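Local coordinates for protein 5'-deoxynucleotidase (Archaeoglobus fulgidus, PDB 1YNB) that probably hydrolyses 2'-deoxyribonucleoside 5'-phosphates to the deoxyribonucleoside and phosphate, as a metal-dependent homodimeric enzyme of the HD-domain family, at residues Y141-A146 / V162-K167; L128-V133 / K157-V162; L53-G58 / E62-A67; A47-I52 / D124-A129. All coordinates share one frame; numbering follows the deposited sequence.

The four contacts hold together an all-helical HD-family fold. Along the chain, interaction 3 comes within the span that interaction 4 bridges. It joins helices 39-56 and 61-73, next to each other in sequence, whereas interaction 4 brings helix 39-56 to helix 117-135; the centres of interactions 3 and 4 lie about 12 Å apart. Interaction 2, its centre about 9 Å from that of interaction 4, shares Leu128 and Ala129 with it and reaches helix 154-166. Interaction 1, its centre about 6 Å from that of interaction 2, closes the C-terminal end of that last helix on the preceding loop region. Through interactions 4, 2 and 1 packing thus passes from inner helices, which carry two of the four putative metal-binding residues, to the periphery. All four contacts touch the second subunit.

Interaction 1 of 4, residues Y141-A146 / V162-K167; sequences YAIRFA and VLMERK
The C-terminal end of helix 154-166 closes on the 3-10 turn region 141-146 where Met164 and Lys167 meet Ile143 and Ala146. Met164 does most of the reaching. Its CG lies beside the backbone N and anti to the carbonyl carbon (chi1 -57°), and further bends at chi2 and chi3 curl the thioether toward Ala146. There SD lies 3.8 Å from Ala146 CB, while the terminal CE packs 3.3 Å from Ala146 O, whose probable hydrogen-bond partner is Tyr160 OH. Methionine suits this place because its unbranched chain can bend twice and lay sulfur and methyl against the small alanine. In the HD-family fold, segment 141-146 belongs to the connection between helices 117-135 and 154-166, so the contact ties this linker to the helix it leads into; Ile143 also packs on Val133 of helix 117-135. Shortening Met164 to an alanine would remove SD and CE and is likely to open a gap beside Ala146 CB and leave Ile143 CD1 with less apolar cover. Ile143 CD1 stands 4.3 Å from Met164 CE and 4.1 Å from Lys167 CE; the side chains of Ile143 and Lys167 cross at about a right angle. Lys167 has positive phi, just beyond the helix, and its aliphatic chain packs on Ile143 while its ammonium group turns back: NZ donates to Met164 O at 2.9 Å, in the carbonyl plane and on a lone pair.

Interaction 2 of 4, residues L128-V133 / K157-V162; sequences LAFQGV and KEIYRV
Phe130 and Ile159 form one apolar pair between helices 117-135 and 154-166, and Ala129 and Tyr160 form the other. In both pairs an aliphatic methyl meets the rim of an aromatic ring. Ile159 CG2 lies in the plane of the Phe130 ring, at its edge, 3.8 Å from CE1 and 4.0 Å from CZ, and the two side chains cross at about a right angle. The methyl gets there because CG2 is anti to the backbone N of Ile159, while the CG1 branch lies beside that N. A beta-branched isoleucine suits the spot, since one branch can meet the ring while the other serves a different neighbour. In the second pair, Ala129 CB approaches the edge of the Tyr160 ring, near its plane, at 4.0 Å from CE1. Alanine's single methyl leaves room for the tyrosine ring between backbones whose nearest CA atoms, those of Ala129 and Tyr160, are 7.8 Å apart. No hydrogen bond joins the two segments. The polar end of Tyr160 is instead satisfied beyond them, for its OH probably hydrogen-bonds to Ala146 O in the connecting region. That bond would help fix the ring's position, and tyrosine thereby combines an apolar ring edge with a polar tip. Around the pairs, Ile159 also packs on Ile52 and Leu53 of helix 39-56. His15 of the second subunit meets the Phe130 ring edge-to-face, and Leu163, one turn on from Ile159 along helix 154-166, touches both Ala129 and Phe130.

Interaction 3 of 4, residues L53-G58 / E62-A67; sequences LALKSG and EKACKA
Leu55 and Ala54 of helix 39-56 meet Ala64 and Ala67 of helix 61-73, which the chain reaches after a short turn, so that the two helices form a helical hairpin. Leu55 leaves its backbone with CG anti to the carbonyl carbon and beside the backbone N (chi1 -73°). Its CB stays back from the other helix; CG and CD2 advance, each 3.7 Å from Ala64 CB. The remaining methyl, CD1, does not share in this close approach. Leucine is apt here because one methyl of its fork lies against the small alanine; the residue also packs on Met107 of the second subunit. Beside it, the methyl of Ala54 points at the backbone of the partner helix, with CB 3.5 Å from Ala64 CA and 3.8 Å from Ala64 CB. One turn further on, Ala67 CB lies 4.3 Å away from the same methyl. The alanines thus allow the CA atoms of Ala54 and Ala64 to come within 4.9 Å. At the end of helix 39-56, Ser57 OG donates to Leu53 O at 2.7 Å, tilted 30° from the carbonyl plane. Gly58, with positive phi, is the C-prime residue of the Schellman motif that ends the helix; a side chain at its backbone angles would be jammed against the preceding carbonyl O. Across the helices themselves no hydrogen bond forms. The chemistry is therefore purely apolar: small methyls and one branch of a leucine hold the helices together by close fit, and probably by keeping water from the buried alanines, with directional bonding left to the helix end.

Interaction 4 of 4, residues A47-I52 / D124-A129; sequences AIIAFI and DKLELA
Ile49 and Glu127 mark the closest backbone approach of segments 47-52 and 124-129, their CA atoms 7.2 Å apart. The contact lies within the HD-domain fold, near residues that match its H...HD...D pattern: His42, His74, Asp75 and Asp124. Their side chains converge and would be expected to bind the metal, although none is bound to them here. Ile49 carries the contact alone on its side. Its CG2 is anti to the backbone N and meets Leu126 CD1 at 3.9 Å, the two side chains crossing obliquely, while CG1 lies beside the backbone N (chi1 -69°) and sends CD1 toward Glu127. A beta-branched isoleucine thus fills two places at once, one beside leucine and one over a backbone. Glu127 offers its backbone and the aliphatic CB and CG to this contact; its CG lies anti to the backbone N (chi1 -159°), and a bend at chi2 carries the carboxylate elsewhere. There OE1 is hydrogen-bonded to His42 ND1, and OE2 makes salt bridges with Arg45 and with Lys21 of the second subunit. Glutamate suits this buried position because these partners satisfy its carboxylate, and as a second-shell residue it probably helps to orient His42. Asp124, one turn earlier on the same helix, makes a weak hydrogen bond from OD2 to His42 NE2. The methyl that packs on the helix backbone is Ile49 CD1, which sits 3.6 Å from Glu127 CA and 3.9 Å from Glu127 CB.

Interaction 1 of 4, residues Y141-A146 / V162-K167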
loop_
_atom_site.group_PDB
_atom_site.type_symbol
_atom_site.label_atom_id
_atom_site.label_comp_id
_atom_site.label_asym_id
_atom_site.label_seq_id
_atom_site.Cartn_x
_atom_site.Cartn_y
_atom_site.Cartn_z
ATOM N N TYR A 141 20.842 -3.345 11.234
ATOM C CA TYR A 141 20.555 -4.283 12.310
ATOM C C TYR A 141 19.227 -5.031 12.115
ATOM O O TYR A 141 19.037 -6.103 12.677
ATOM C CB TYR A 141 20.533 -3.554 13.644
ATOM C CG TYR A 141 20.534 -4.495 14.831
ATOM C CD1 TYR A 141 21.722 -5.077 15.277
ATOM C CD2 TYR A 141 19.353 -4.788 15.519
ATOM C CE1 TYR A 141 21.738 -5.928 16.389
ATOM C CE2 TYR A 141 19.354 -5.630 16.624
ATOM C CZ TYR A 141 20.556 -6.193 17.052
ATOM O OH TYR A 141 20.581 -7.016 18.153
ATOM N N ALA A 142 18.327 -4.463 11.322
ATOM C CA ALA A 142 17.030 -5.139 11.079
ATOM C C ALA A 142 17.241 -6.578 10.616
ATOM O O ALA A 142 16.378 -7.420 10.834
ATOM C CB ALA A 142 16.234 -4.385 10.031
ATOM N N ILE A 143 18.366 -6.864 9.970
ATOM C CA ILE A 143 18.637 -8.205 9.458
ATOM C C ILE A 143 18.676 -9.265 10.554
ATOM O O ILE A 143 18.520 -10.448 10.254
ATOM C CB ILE A 143 19.970 -8.272 8.614
ATOM C CG1 ILE A 143 19.981 -9.538 7.746
ATOM C CG2 ILE A 143 21.219 -8.268 9.520
ATOM C CD1 ILE A 143 18.976 -9.475 6.598
ATOM N N ARG A 144 18.865 -8.857 11.806
ATOM C CA ARG A 144 18.927 -9.836 12.880
ATOM C C ARG A 144 17.581 -10.526 13.065
ATOM O O ARG A 144 17.536 -11.670 13.540
ATOM C CB ARG A 144 19.319 -9.191 14.216
ATOM C CG ARG A 144 20.742 -8.654 14.297
ATOM C CD ARG A 144 21.766 -9.690 13.860
ATOM N NE ARG A 144 23.128 -9.333 14.258
ATOM C CZ ARG A 144 23.735 -8.182 13.974
ATOM N NH1 ARG A 144 23.110 -7.238 13.271
ATOM N NH2 ARG A 144 24.977 -7.967 14.414
ATOM N N PHE A 145 16.493 -9.826 12.752
ATOM C CA PHE A 145 15.163 -10.434 12.889
ATOM C C PHE A 145 14.958 -11.537 11.842
ATOM O O PHE A 145 13.981 -12.287 11.914
ATOM C CB PHE A 145 14.047 -9.372 12.749
ATOM C CG PHE A 145 13.929 -8.414 13.923
ATOM C CD1 PHE A 145 12.988 -8.636 14.940
ATOM C CD2 PHE A 145 14.703 -7.254 13.974
ATOM C CE1 PHE A 145 12.811 -7.713 15.984
ATOM C CE2 PHE A 145 14.536 -6.325 15.013
ATOM C CZ PHE A 145 13.588 -6.551 16.017
ATOM N N ALA A 146 15.834 -11.622 10.850
ATOM C CA ALA A 146 15.721 -12.646 9.834
ATOM C C ALA A 146 16.766 -13.735 10.025
ATOM O O ALA A 146 16.819 -14.657 9.230
ATOM C CB ALA A 146 15.888 -12.053 8.454
ATOM N N VAL A 162 16.216 -19.351 0.292
ATOM C CA VAL A 162 16.348 -18.492 -0.878
ATOM C C VAL A 162 16.257 -17.009 -0.477
ATOM O O VAL A 162 16.985 -16.187 -1.034
ATOM C CB VAL A 162 15.288 -18.848 -1.968
ATOM C CG1 VAL A 162 15.346 -17.860 -3.147
ATOM C CG2 VAL A 162 15.595 -20.260 -2.487
ATOM N N LEU A 163 15.382 -16.684 0.482
ATOM C CA LEU A 163 15.237 -15.298 0.968
ATOM C C LEU A 163 16.621 -14.800 1.397
ATOM O O LEU A 163 17.035 -13.688 1.041
ATOM C CB LEU A 163 14.352 -15.247 2.214
ATOM C CG LEU A 163 13.620 -14.019 2.804
ATOM C CD1 LEU A 163 13.801 -13.993 4.331
ATOM C CD2 LEU A 163 13.960 -12.722 2.091
ATOM N N MET A 164 17.301 -15.611 2.204
ATOM C CA MET A 164 18.614 -15.213 2.721
ATOM C C MET A 164 19.766 -15.338 1.732
ATOM O O MET A 164 20.805 -14.671 1.902
ATOM C CB MET A 164 18.906 -15.972 4.024
ATOM C CG MET A 164 17.835 -15.769 5.154
ATOM S SD MET A 164 17.591 -14.017 5.628
ATOM C CE MET A 164 19.002 -13.812 6.845
ATOM N N GLU A 165 19.617 -16.179 0.706
ATOM C CA GLU A 165 20.658 -16.293 -0.313
ATOM C C GLU A 165 20.610 -15.015 -1.142
ATOM O O GLU A 165 21.643 -14.439 -1.470
ATOM C CB GLU A 165 20.395 -17.452 -1.271
ATOM C CG GLU A 165 20.609 -18.825 -0.680
ATOM C CD GLU A 165 20.421 -19.909 -1.730
ATOM O OE1 GLU A 165 19.323 -19.973 -2.357
ATOM O OE2 GLU A 165 21.382 -20.685 -1.930
ATOM N N ARG A 166 19.393 -14.577 -1.466
ATOM C CA ARG A 166 19.208 -13.402 -2.300
ATOM C C ARG A 166 19.350 -12.067 -1.579
ATOM O O ARG A 166 19.974 -11.150 -2.125
ATOM C CB ARG A 166 17.811 -13.408 -2.957
ATOM C CG ARG A 166 17.506 -14.581 -3.886
ATOM C CD ARG A 166 16.070 -14.467 -4.501
ATOM N NE ARG A 166 15.884 -13.283 -5.363
ATOM C CZ ARG A 166 15.254 -12.157 -5.008
ATOM N NH1 ARG A 166 14.728 -12.038 -3.799
ATOM N NH2 ARG A 166 15.170 -11.129 -5.870
ATOM N N LYS A 167 18.770 -11.982 -0.375
ATOM C CA LYS A 167 18.707 -10.750 0.417
ATOM C C LYS A 167 18.486 -9.585 -0.537
ATOM O O LYS A 167 19.188 -8.588 -0.529
ATOM C CB LYS A 167 19.963 -10.548 1.259
ATOM C CG LYS A 167 20.049 -11.500 2.442
ATOM C CD LYS A 167 21.089 -11.022 3.463
ATOM C CE LYS A 167 21.358 -12.061 4.546
ATOM N NZ LYS A 167 22.137 -13.210 4.029
#

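Interaction 2 of 4, residues L128-V133 / K157-V162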
loop_
_atom_site.group_PDB
_atom_site.type_symbol
_atom_site.label_atom_id
_atom_site.label_comp_id
_atom_site.label_asym_id
_atom_site.label_seq_id
_atom_site.Cartn_x
_atom_site.Cartn_y
_atom_site.Cartn_z
ATOM N N LEU A 128 8.231 -12.158 9.302
ATOM C CA LEU A 128 9.202 -11.343 10.058
ATOM C C LEU A 128 10.559 -11.344 9.371
ATOM O O LEU A 128 11.188 -10.278 9.228
ATOM C CB LEU A 128 9.351 -11.886 11.493
ATOM C CG LEU A 128 10.453 -11.264 12.367
ATOM C CD1 LEU A 128 10.151 -9.788 12.681
ATOM C CD2 LEU A 128 10.470 -12.029 13.642
ATOM N N ALA A 129 11.038 -12.510 8.925
ATOM C CA ALA A 129 12.330 -12.569 8.233
ATOM C C ALA A 129 12.289 -11.732 6.941
ATOM O O ALA A 129 13.231 -11.007 6.632
ATOM C CB ALA A 129 12.728 -14.051 7.904
ATOM N N PHE A 130 11.211 -11.832 6.160
ATOM C CA PHE A 130 11.128 -11.016 4.940
ATOM C C PHE A 130 11.155 -9.506 5.294
ATOM O O PHE A 130 11.837 -8.722 4.612
ATOM C CB PHE A 130 9.812 -11.276 4.169
ATOM C CG PHE A 130 9.945 -12.340 3.123
ATOM C CD1 PHE A 130 9.899 -13.691 3.478
ATOM C CD2 PHE A 130 10.125 -11.991 1.793
ATOM C CE1 PHE A 130 10.027 -14.694 2.475
ATOM C CE2 PHE A 130 10.254 -12.943 0.800
ATOM C CZ PHE A 130 10.201 -14.321 1.138
ATOM N N GLN A 131 10.430 -9.133 6.347
ATOM C CA GLN A 131 10.338 -7.723 6.745
ATOM C C GLN A 131 11.701 -7.266 7.305
ATOM O O GLN A 131 12.093 -6.095 7.149
ATOM C CB GLN A 131 9.231 -7.506 7.771
ATOM C CG GLN A 131 8.988 -6.003 8.088
ATOM C CD GLN A 131 8.630 -5.152 6.862
ATOM O OE1 GLN A 131 7.492 -5.203 6.370
ATOM N NE2 GLN A 131 9.594 -4.351 6.375
ATOM N N GLY A 132 12.419 -8.204 7.898
ATOM C CA GLY A 132 13.762 -7.911 8.420
ATOM C C GLY A 132 14.729 -7.604 7.270
ATOM O O GLY A 132 15.533 -6.647 7.338
ATOM N N VAL A 133 14.678 -8.419 6.214
ATOM C CA VAL A 133 15.514 -8.216 5.035
ATOM C C VAL A 133 15.127 -6.894 4.380
ATOM O O VAL A 133 16.022 -6.148 3.949
ATOM C CB VAL A 133 15.347 -9.361 4.023
ATOM C CG1 VAL A 133 15.961 -9.015 2.664
ATOM C CG2 VAL A 133 16.067 -10.609 4.567
ATOM N N LYS A 157 11.427 -23.732 5.243
ATOM C CA LYS A 157 12.891 -23.751 5.223
ATOM C C LYS A 157 13.450 -23.448 3.836
ATOM O O LYS A 157 14.444 -22.736 3.696
ATOM C CB LYS A 157 13.414 -25.109 5.727
ATOM C CG LYS A 157 13.309 -25.271 7.242
ATOM C CD LYS A 157 13.673 -26.706 7.664
ATOM C CE LYS A 157 13.488 -26.909 9.172
ATOM N NZ LYS A 157 13.665 -28.361 9.548
ATOM N N GLU A 158 12.807 -23.956 2.796
ATOM C CA GLU A 158 13.283 -23.727 1.440
ATOM C C GLU A 158 13.116 -22.241 1.055
ATOM O O GLU A 158 14.037 -21.609 0.506
ATOM C CB GLU A 158 12.504 -24.646 0.476
ATOM C CG GLU A 158 12.910 -24.575 -1.009
ATOM C CD GLU A 158 12.381 -25.763 -1.871
ATOM O OE1 GLU A 158 11.305 -26.347 -1.570
ATOM O OE2 GLU A 158 13.047 -26.104 -2.881
ATOM N N ILE A 159 11.948 -21.684 1.354
ATOM C CA ILE A 159 11.685 -20.267 1.032
ATOM C C ILE A 159 12.673 -19.378 1.810
ATOM O O ILE A 159 13.220 -18.427 1.280
ATOM C CB ILE A 159 10.236 -19.893 1.420
ATOM C CG1 ILE A 159 9.268 -20.535 0.423
ATOM C CG2 ILE A 159 10.015 -18.354 1.355
ATOM C CD1 ILE A 159 7.829 -20.289 0.809
ATOM N N TYR A 160 12.858 -19.682 3.082
ATOM C CA TYR A 160 13.784 -18.928 3.931
ATOM C C TYR A 160 15.212 -18.993 3.359
ATOM O O TYR A 160 15.922 -17.984 3.291
ATOM C CB TYR A 160 13.767 -19.522 5.339
ATOM C CG TYR A 160 14.729 -18.887 6.298
ATOM C CD1 TYR A 160 14.573 -17.559 6.693
ATOM C CD2 TYR A 160 15.813 -19.601 6.807
ATOM C CE1 TYR A 160 15.464 -16.961 7.569
ATOM C CE2 TYR A 160 16.731 -18.998 7.700
ATOM C CZ TYR A 160 16.541 -17.679 8.074
ATOM O OH TYR A 160 17.410 -17.078 8.973
ATOM N N ARG A 161 15.637 -20.182 2.951
ATOM C CA ARG A 161 16.984 -20.322 2.406
ATOM C C ARG A 161 17.193 -19.398 1.206
ATOM O O ARG A 161 18.228 -18.738 1.097
ATOM C CB ARG A 161 17.271 -21.791 2.000
ATOM C CG ARG A 161 18.679 -21.949 1.411
ATOM C CD ARG A 161 19.042 -23.364 1.054
ATOM N NE ARG A 161 20.431 -23.440 0.592
ATOM C CZ ARG A 161 20.975 -24.530 0.047
ATOM N NH1 ARG A 161 20.248 -25.633 -0.102
ATOM N NH2 ARG A 161 22.246 -24.532 -0.340
ATOM N N VAL A 162 16.216 -19.351 0.292
ATOM C CA VAL A 162 16.348 -18.492 -0.878
ATOM C C VAL A 162 16.257 -17.009 -0.477
ATOM O O VAL A 162 16.985 -16.187 -1.034
ATOM C CB VAL A 162 15.288 -18.848 -1.968
ATOM C CG1 VAL A 162 15.346 -17.860 -3.147
ATOM C CG2 VAL A 162 15.595 -20.260 -2.487
#

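Interaction 3 of 4, residues L53-G58 / E62-A67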
loop_
_atom_site.group_PDB
_atom_site.type_symbol
_atom_site.label_atom_id
_atom_site.label_comp_id
_atom_site.label_asym_id
_atom_site.label_seq_id
_atom_site.Cartn_x
_atom_site.Cartn_y
_atom_site.Cartn_z
ATOM N N LEU A 53 2.686 -21.743 1.996
ATOM C CA LEU A 53 3.317 -22.877 2.690
ATOM C C LEU A 53 2.471 -24.144 2.573
ATOM O O LEU A 53 3.003 -25.232 2.355
ATOM C CB LEU A 53 3.539 -22.578 4.173
ATOM C CG LEU A 53 4.626 -21.524 4.478
ATOM C CD1 LEU A 53 4.742 -21.304 5.959
ATOM C CD2 LEU A 53 5.943 -21.966 3.898
ATOM N N ALA A 54 1.161 -23.994 2.727
ATOM C CA ALA A 54 0.269 -25.151 2.638
ATOM C C ALA A 54 0.300 -25.712 1.232
ATOM O O ALA A 54 0.489 -26.905 1.052
ATOM C CB ALA A 54 -1.157 -24.746 3.027
ATOM N N LEU A 55 0.132 -24.873 0.220
ATOM C CA LEU A 55 0.140 -25.384 -1.133
ATOM C C LEU A 55 1.444 -26.087 -1.496
ATOM O O LEU A 55 1.435 -27.208 -2.056
ATOM C CB LEU A 55 -0.130 -24.262 -2.129
ATOM C CG LEU A 55 -1.564 -23.728 -2.201
ATOM C CD1 LEU A 55 -1.669 -22.771 -3.385
ATOM C CD2 LEU A 55 -2.564 -24.887 -2.377
ATOM N N LYS A 56 2.565 -25.435 -1.180
ATOM C CA LYS A 56 3.879 -25.994 -1.474
ATOM C C LYS A 56 4.152 -27.251 -0.654
ATOM O O LYS A 56 5.067 -28.003 -0.967
ATOM C CB LYS A 56 4.974 -24.946 -1.202
ATOM C CG LYS A 56 5.029 -23.819 -2.235
ATOM C CD LYS A 56 5.772 -24.253 -3.493
ATOM C CE LYS A 56 5.355 -23.416 -4.693
ATOM N NZ LYS A 56 6.159 -23.731 -5.909
ATOM N N SER A 57 3.385 -27.465 0.403
ATOM C CA SER A 57 3.552 -28.648 1.240
ATOM C C SER A 57 2.631 -29.754 0.746
ATOM O O SER A 57 2.437 -30.755 1.429
ATOM C CB SER A 57 3.207 -28.342 2.693
ATOM O OG SER A 57 4.177 -27.485 3.272
ATOM N N GLY A 58 2.049 -29.540 -0.426
ATOM C CA GLY A 58 1.150 -30.506 -1.010
ATOM C C GLY A 58 -0.295 -30.481 -0.539
ATOM O O GLY A 58 -1.105 -31.242 -1.083
ATOM N N GLU A 62 -8.338 -25.841 -0.251
ATOM C CA GLU A 62 -9.217 -25.609 0.884
ATOM C C GLU A 62 -8.396 -25.552 2.142
ATOM O O GLU A 62 -8.656 -24.754 3.048
ATOM C CB GLU A 62 -10.278 -26.718 0.999
ATOM C CG GLU A 62 -10.948 -27.041 -0.335
ATOM C CD GLU A 62 -9.981 -27.726 -1.282
ATOM O OE1 GLU A 62 -9.836 -27.300 -2.457
ATOM O OE2 GLU A 62 -9.352 -28.706 -0.830
ATOM N N LYS A 63 -7.391 -26.409 2.196
ATOM C CA LYS A 63 -6.502 -26.479 3.347
ATOM C C LYS A 63 -5.641 -25.185 3.384
ATOM O O LYS A 63 -5.409 -24.615 4.438
ATOM C CB LYS A 63 -5.597 -27.719 3.190
ATOM C CG LYS A 63 -5.109 -28.361 4.493
ATOM C CD LYS A 63 -6.236 -29.038 5.297
ATOM C CE LYS A 63 -7.028 -30.111 4.501
ATOM N NZ LYS A 63 -6.246 -31.306 4.042
ATOM N N ALA A 64 -5.161 -24.763 2.223
ATOM C CA ALA A 64 -4.335 -23.547 2.118
ATOM C C ALA A 64 -5.169 -22.330 2.573
ATOM O O ALA A 64 -4.682 -21.479 3.322
ATOM C CB ALA A 64 -3.869 -23.377 0.699
ATOM N N CYS A 65 -6.430 -22.253 2.135
ATOM C CA CYS A 65 -7.301 -21.138 2.533
ATOM C C CYS A 65 -7.542 -21.141 4.041
ATOM O O CYS A 65 -7.708 -20.106 4.679
ATOM C CB CYS A 65 -8.643 -21.232 1.796
ATOM S SG CYS A 65 -8.528 -20.929 0.110
ATOM N N LYS A 66 -7.564 -22.314 4.653
ATOM C CA LYS A 66 -7.782 -22.366 6.089
ATOM C C LYS A 66 -6.540 -21.892 6.867
ATOM O O LYS A 66 -6.614 -21.347 7.985
ATOM C CB LYS A 66 -8.107 -23.804 6.494
ATOM C CG LYS A 66 -8.399 -23.983 7.953
ATOM C CD LYS A 66 -8.936 -25.416 8.176
ATOM C CE LYS A 66 -9.435 -25.616 9.581
ATOM N NZ LYS A 66 -9.820 -27.064 9.735
ATOM N N ALA A 67 -5.391 -22.163 6.285
ATOM C CA ALA A 67 -4.146 -21.776 6.920
ATOM C C ALA A 67 -4.052 -20.243 6.855
ATOM O O ALA A 67 -3.607 -19.613 7.808
ATOM C CB ALA A 67 -2.986 -22.426 6.198
#

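Interaction 4 of 4, residues A47-I52 / D124-A129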
loop_
_atom_site.group_PDB
_atom_site.type_symbol
_atom_site.label_atom_id
_atom_site.label_comp_id
_atom_site.label_asym_id
_atom_site.label_seq_id
_atom_site.Cartn_x
_atom_site.Cartn_y
_atom_site.Cartn_z
ATOM N N ALA A 47 -0.626 -14.228 6.287
ATOM C CA ALA A 47 -1.737 -15.055 5.784
ATOM C C ALA A 47 -1.448 -15.537 4.386
ATOM O O ALA A 47 -1.614 -16.725 4.088
ATOM C CB ALA A 47 -3.075 -14.294 5.875
ATOM N N ILE A 48 -0.981 -14.650 3.501
ATOM C CA ILE A 48 -0.631 -15.056 2.166
ATOM C C ILE A 48 0.522 -16.076 2.218
ATOM O O ILE A 48 0.514 -17.107 1.514
ATOM C CB ILE A 48 -0.301 -13.799 1.318
ATOM C CG1 ILE A 48 -1.598 -12.991 1.131
ATOM C CG2 ILE A 48 0.308 -14.166 -0.058
ATOM C CD1 ILE A 48 -1.385 -11.645 0.470
ATOM N N ILE A 49 1.525 -15.832 3.058
ATOM C CA ILE A 49 2.597 -16.819 3.151
ATOM C C ILE A 49 2.083 -18.198 3.635
ATOM O O ILE A 49 2.550 -19.225 3.142
ATOM C CB ILE A 49 3.685 -16.338 4.127
ATOM C CG1 ILE A 49 4.403 -15.130 3.458
ATOM C CG2 ILE A 49 4.715 -17.446 4.393
ATOM C CD1 ILE A 49 5.436 -14.404 4.445
ATOM N N ALA A 50 1.159 -18.196 4.598
ATOM C CA ALA A 50 0.640 -19.455 5.153
ATOM C C ALA A 50 -0.067 -20.245 4.043
ATOM O O ALA A 50 0.060 -21.473 3.971
ATOM C CB ALA A 50 -0.295 -19.182 6.307
ATOM N N PHE A 51 -0.783 -19.527 3.184
ATOM C CA PHE A 51 -1.466 -20.104 2.018
ATOM C C PHE A 51 -0.385 -20.770 1.153
ATOM O O PHE A 51 -0.485 -21.946 0.781
ATOM C CB PHE A 51 -2.143 -18.990 1.241
ATOM C CG PHE A 51 -2.851 -19.444 0.005
ATOM C CD1 PHE A 51 -4.111 -20.043 0.095
ATOM C CD2 PHE A 51 -2.277 -19.251 -1.243
ATOM C CE1 PHE A 51 -4.798 -20.444 -1.062
ATOM C CE2 PHE A 51 -2.945 -19.645 -2.406
ATOM C CZ PHE A 51 -4.227 -20.248 -2.289
ATOM N N ILE A 52 0.683 -20.021 0.853
ATOM C CA ILE A 52 1.773 -20.567 0.058
ATOM C C ILE A 52 2.422 -21.803 0.696
ATOM O O ILE A 52 2.709 -22.792 -0.005
ATOM C CB ILE A 52 2.866 -19.502 -0.174
ATOM C CG1 ILE A 52 2.348 -18.427 -1.137
ATOM C CG2 ILE A 52 4.114 -20.145 -0.803
ATOM C CD1 ILE A 52 3.256 -17.166 -1.188
ATOM N N ASP A 124 4.328 -16.747 10.324
ATOM C CA ASP A 124 4.536 -15.625 11.251
ATOM C C ASP A 124 6.037 -15.321 11.237
ATOM O O ASP A 124 6.457 -14.176 11.014
ATOM C CB ASP A 124 4.095 -16.057 12.661
ATOM C CG ASP A 124 4.412 -15.024 13.735
ATOM O OD1 ASP A 124 4.606 -15.427 14.901
ATOM O OD2 ASP A 124 4.450 -13.800 13.444
ATOM N N LYS A 125 6.847 -16.341 11.467
ATOM C CA LYS A 125 8.318 -16.162 11.467
ATOM C C LYS A 125 8.911 -15.820 10.093
ATOM O O LYS A 125 9.860 -15.035 9.978
ATOM C CB LYS A 125 8.985 -17.443 11.990
ATOM C CG LYS A 125 8.601 -17.776 13.405
ATOM C CD LYS A 125 9.357 -19.045 13.800
ATOM C CE LYS A 125 8.638 -19.854 14.855
ATOM N NZ LYS A 125 9.185 -21.255 14.762
ATOM N N LEU A 126 8.404 -16.424 9.033
ATOM C CA LEU A 126 8.915 -16.108 7.712
ATOM C C LEU A 126 8.556 -14.664 7.350
ATOM O O LEU A 126 9.357 -13.999 6.681
ATOM C CB LEU A 126 8.316 -17.000 6.615
ATOM C CG LEU A 126 9.135 -18.146 6.030
ATOM C CD1 LEU A 126 8.395 -18.648 4.772
ATOM C CD2 LEU A 126 10.572 -17.700 5.637
ATOM N N GLU A 127 7.345 -14.228 7.702
ATOM C CA GLU A 127 6.924 -12.856 7.383
ATOM C C GLU A 127 7.937 -11.881 8.043
ATOM O O GLU A 127 8.398 -10.867 7.428
ATOM C CB GLU A 127 5.514 -12.591 7.890
ATOM C CG GLU A 127 4.793 -11.409 7.180
ATOM C CD GLU A 127 5.357 -10.018 7.539
ATOM O OE1 GLU A 127 5.633 -9.755 8.742
ATOM O OE2 GLU A 127 5.494 -9.188 6.603
ATOM N N LEU A 128 8.231 -12.158 9.302
ATOM C CA LEU A 128 9.202 -11.343 10.058
ATOM C C LEU A 128 10.559 -11.344 9.371
ATOM O O LEU A 128 11.188 -10.278 9.228
ATOM C CB LEU A 128 9.351 -11.886 11.493
ATOM C CG LEU A 128 10.453 -11.264 12.367
ATOM C CD1 LEU A 128 10.151 -9.788 12.681
ATOM C CD2 LEU A 128 10.470 -12.029 13.642
ATOM N N ALA A 129 11.038 -12.510 8.925
ATOM C CA ALA A 129 12.330 -12.569 8.233
ATOM C C ALA A 129 12.289 -11.732 6.941
ATOM O O ALA A 129 13.231 -11.007 6.632
ATOM C CB ALA A 129 12.728 -14.051 7.904
#